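Local coordinates for protein Endonuclease/exonuclease/phosphatase (Beutenbergia cavernae DSM 12333, PDB 4RUW) that is of unknown function but belongs to the endonuclease/exonuclease/phosphatase family, binds a zinc ion and joins a DNase I-like domain to an Ig-like one, at residues 62-65 with 66-69; 107-110 with 111-114. All blocks are in the same frame, centred on the assembly; numbering follows the deposited sequence.

Interaction 1 (62-65 with 66-69)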
# COMPACT_ATOMS: atom_id res chain seq x y z
N ASN A 62 2.49 2.97 10.86
CA ASN A 62 1.62 3.78 11.69
C ASN A 62 2.17 3.66 13.11
O ASN A 62 2.11 2.58 13.70
CB ASN A 62 0.19 3.27 11.59
CG ASN A 62 -0.78 4.04 12.46
OD1 ASN A 62 -0.42 4.56 13.52
ND2 ASN A 62 -2.03 4.13 12.02
N ILE A 63 2.73 4.74 13.62
CA ILE A 63 3.47 4.68 14.88
C ILE A 63 2.64 5.00 16.12
O ILE A 63 3.18 5.01 17.23
CB ILE A 63 4.73 5.60 14.87
CG1 ILE A 63 4.35 7.09 14.85
CG2 ILE A 63 5.64 5.22 13.72
CD1 ILE A 63 5.50 8.02 15.22
N HIS A 64 1.34 5.26 15.94
CA HIS A 64 0.45 5.50 17.09
C HIS A 64 1.01 6.58 18.02
O HIS A 64 1.03 6.42 19.25
CB HIS A 64 0.22 4.18 17.85
CG HIS A 64 -0.88 4.24 18.86
ND1 HIS A 64 -0.67 4.09 20.21
CD2 HIS A 64 -2.22 4.43 18.70
CE1 HIS A 64 -1.82 4.19 20.85
NE2 HIS A 64 -2.78 4.39 19.96
N THR A 65 1.47 7.69 17.44
CA THR A 65 2.10 8.80 18.19
C THR A 65 3.20 8.35 19.15
O THR A 65 3.44 8.99 20.17
CB THR A 65 1.07 9.70 18.93
OG1 THR A 65 0.30 8.94 19.88
CG2 THR A 65 0.12 10.33 17.93
N ALA A 66 3.89 7.27 18.78
CA ALA A 66 4.98 6.69 19.57
C ALA A 66 4.56 6.21 20.95
O ALA A 66 5.40 6.04 21.83
CB ALA A 66 6.19 7.63 19.66
N VAL A 67 3.27 5.95 21.13
CA VAL A 67 2.77 5.40 22.38
C VAL A 67 2.55 3.91 22.19
O VAL A 67 1.72 3.48 21.39
CB VAL A 67 1.49 6.11 22.83
CG1 VAL A 67 0.93 5.44 24.08
CG2 VAL A 67 1.77 7.59 23.09
N ALA A 68 3.31 3.11 22.93
CA ALA A 68 3.29 1.67 22.77
C ALA A 68 2.12 1.03 23.50
O ALA A 68 1.80 1.42 24.61
CB ALA A 68 4.59 1.09 23.29
N PRO A 69 1.50 0.01 22.89
CA PRO A 69 0.43 -0.71 23.58
C PRO A 69 0.88 -1.41 24.86
O PRO A 69 0.05 -1.66 25.73
CB PRO A 69 -0.06 -1.73 22.54
CG PRO A 69 1.08 -1.85 21.56
CD PRO A 69 1.68 -0.48 21.51
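The H64 imidazole meets the V67 carbonyl edge-on: H64 ND1 donates to V67 O over 2.7 Å in a bond bent by only a few degrees, and the acceptor lies practically in the ring plane. With CG anti to the backbone N (chi1 -168°), the ring swings past its own carbonyl toward the carbonyl three residues on. Outside the two segments, S319 and D320 touch this side chain.

Between the two residues the chain makes a tight turn. H64, T65 and A66 all have positive phi in the left-handed helical region, and two successive backbone bonds link residues three apart: A66 N to I63 O (2.8 Å) and V67 N to H64 O (3.0 Å), a short left-handed 3-10-like turn. The flat peptide after H64 is engaged on both faces, since V67 N and T65 OG1 reach H64 O from opposite sides of its plane. Placing OG1 between its own N and carbonyl carbon (chi1 60°) bends the T65 hydroxyl back to within 2.7 Å of H64 O. Threonine suits this place because its hydroxyl bonds H64 O while the side chain also touches H98 and H107; OG1 lies 3.8 Å from V67 CG2, the two side chains running side by side.

Upstream, N62 OD1 accepts from H64 N (3.1 Å) in an Asx turn that leads out of strand 55-62, while N62 ND2 is held by D235. I63 and A66 turn hydrocarbon to I80 of helix 77-87, and the small A66 fits close to that helix. The chemistry implies a loop probably stiffened by its own polar groups: H64 O is gripped twice, and the bond to V67 O should hold the imidazole's rotation.

Interaction 2 (107-110 with 111-114); sequences HGDQ and PARL. With ZN (zinc ion), chain B.
D109 reaches forward over the start of helix 110-118 and caps it, its OD1 accepting from A112 N at 3.2 Å. The N-H comes to this oxygen from well above the carboxylate plane. CG stands anti to the backbone N (chi1 -168°), which brings the carboxylate over the A112 methyl; D109 CG and A112 CB are 3.4 Å apart. The side chains of D109 and P111 cross at about a right angle, with OD1 3.4 Å from P111 CD. Aspartate is short enough to fold onto its own helix end, and its negative charge probably interacts favourably with the helix dipole. Proline is well placed in a first turn, where it need not offer a backbone N-H to a preceding residue.

The regular helix bonds begin here: R113 N donates to D109 O at 3.1 Å, and L114 N to Q110 O at 2.9 Å. L114 CG rests 3.4 Å from that same Q110 oxygen, and the L114 side chain touches I80 and L94. R113 leads away to a salt bridge with E116.

The Q110 side chain leaves the first helical residue in the direction away from 111-114, and its amide is satisfied on both sides: OE1 accepts from H98 N, and NE2 donates to E77 OE2 and probably to T65 O. Before the cap, G108 readily takes the positive phi that turns the chain from H107, whose ND1 binds zinc at 2.1 Å beside H98, D100 and H137. An aspartate N-cap thus starts the helix just after a three-histidine, one-aspartate zinc site.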
# COMPACT_ATOMS: atom_id res chain seq x y z
N HIS A 107 1.80 15.65 22.74
CA HIS A 107 2.87 14.76 22.29
C HIS A 107 4.13 15.53 21.92
O HIS A 107 5.13 14.94 21.50
CB HIS A 107 2.40 13.95 21.08
CG HIS A 107 1.30 12.99 21.38
ND1 HIS A 107 -0.03 13.28 21.16
CD2 HIS A 107 1.33 11.74 21.91
CE1 HIS A 107 -0.77 12.25 21.54
NE2 HIS A 107 0.03 11.31 22.01
N GLY A 108 4.08 16.85 22.04
CA GLY A 108 5.19 17.70 21.65
C GLY A 108 5.46 17.67 20.15
O GLY A 108 4.58 17.30 19.36
N ASP A 109 6.67 18.05 19.76
CA ASP A 109 7.05 18.13 18.36
C ASP A 109 7.68 16.80 17.93
O ASP A 109 8.90 16.64 17.91
CB ASP A 109 8.05 19.28 18.16
CG ASP A 109 8.29 19.63 16.70
OD1 ASP A 109 8.06 18.78 15.82
OD2 ASP A 109 8.75 20.76 16.45
N GLN A 110 6.84 15.83 17.58
CA GLN A 110 7.37 14.51 17.25
C GLN A 110 8.25 14.46 16.00
O GLN A 110 9.25 13.75 16.01
CB GLN A 110 6.26 13.45 17.20
CG GLN A 110 5.42 13.43 18.46
CD GLN A 110 4.61 12.16 18.58
OE1 GLN A 110 3.72 11.90 17.77
NE2 GLN A 110 4.90 11.37 19.60
N PRO A 111 7.91 15.21 14.94
CA PRO A 111 8.83 15.18 13.79
C PRO A 111 10.23 15.66 14.16
O PRO A 111 11.22 15.07 13.72
CB PRO A 111 8.16 16.13 12.78
CG PRO A 111 6.72 16.08 13.13
CD PRO A 111 6.68 15.97 14.62
N ALA A 112 10.33 16.71 14.98
CA ALA A 112 11.64 17.22 15.37
C ALA A 112 12.37 16.20 16.23
O ALA A 112 13.59 16.02 16.10
CB ALA A 112 11.50 18.53 16.10
N ARG A 113 11.65 15.52 17.12
CA ARG A 113 12.27 14.54 17.99
C ARG A 113 12.77 13.32 17.19
O ARG A 113 13.87 12.82 17.41
CB ARG A 113 11.31 14.13 19.10
CG ARG A 113 11.85 13.08 20.05
CD ARG A 113 13.18 13.48 20.68
NE ARG A 113 13.53 12.53 21.73
CZ ARG A 113 14.77 12.26 22.12
NH1 ARG A 113 15.80 12.87 21.56
NH2 ARG A 113 14.96 11.36 23.08
N LEU A 114 11.94 12.84 16.26
CA LEU A 114 12.35 11.72 15.42
C LEU A 114 13.56 12.10 14.56
O LEU A 114 14.48 11.31 14.40
CB LEU A 114 11.18 11.22 14.57
CG LEU A 114 10.08 10.50 15.35
CD1 LEU A 114 8.82 10.41 14.50
CD2 LEU A 114 10.57 9.11 15.77
ZN ZN B . -0.91 14.81 20.11

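How the interactions relate
From the N terminus, strand 55-62 runs into interaction 1, which closes the tight turn beginning the loop to helix 77-87. The chain then passes through that helix and strand 91-98, parallel neighbour of 55-62, before interaction 2 opens helix 110-118. The contacts are therefore in series, neither nested nor crossed, although the fold brings their centres to about 13 Å. T65 O and Q110 NE2, 2.8 Å apart, probably form a hydrogen bond joining the turn to the helix start, and I63 packs against L114. Together they tie the ends of two adjacent strands to both helices, beside the zinc ion.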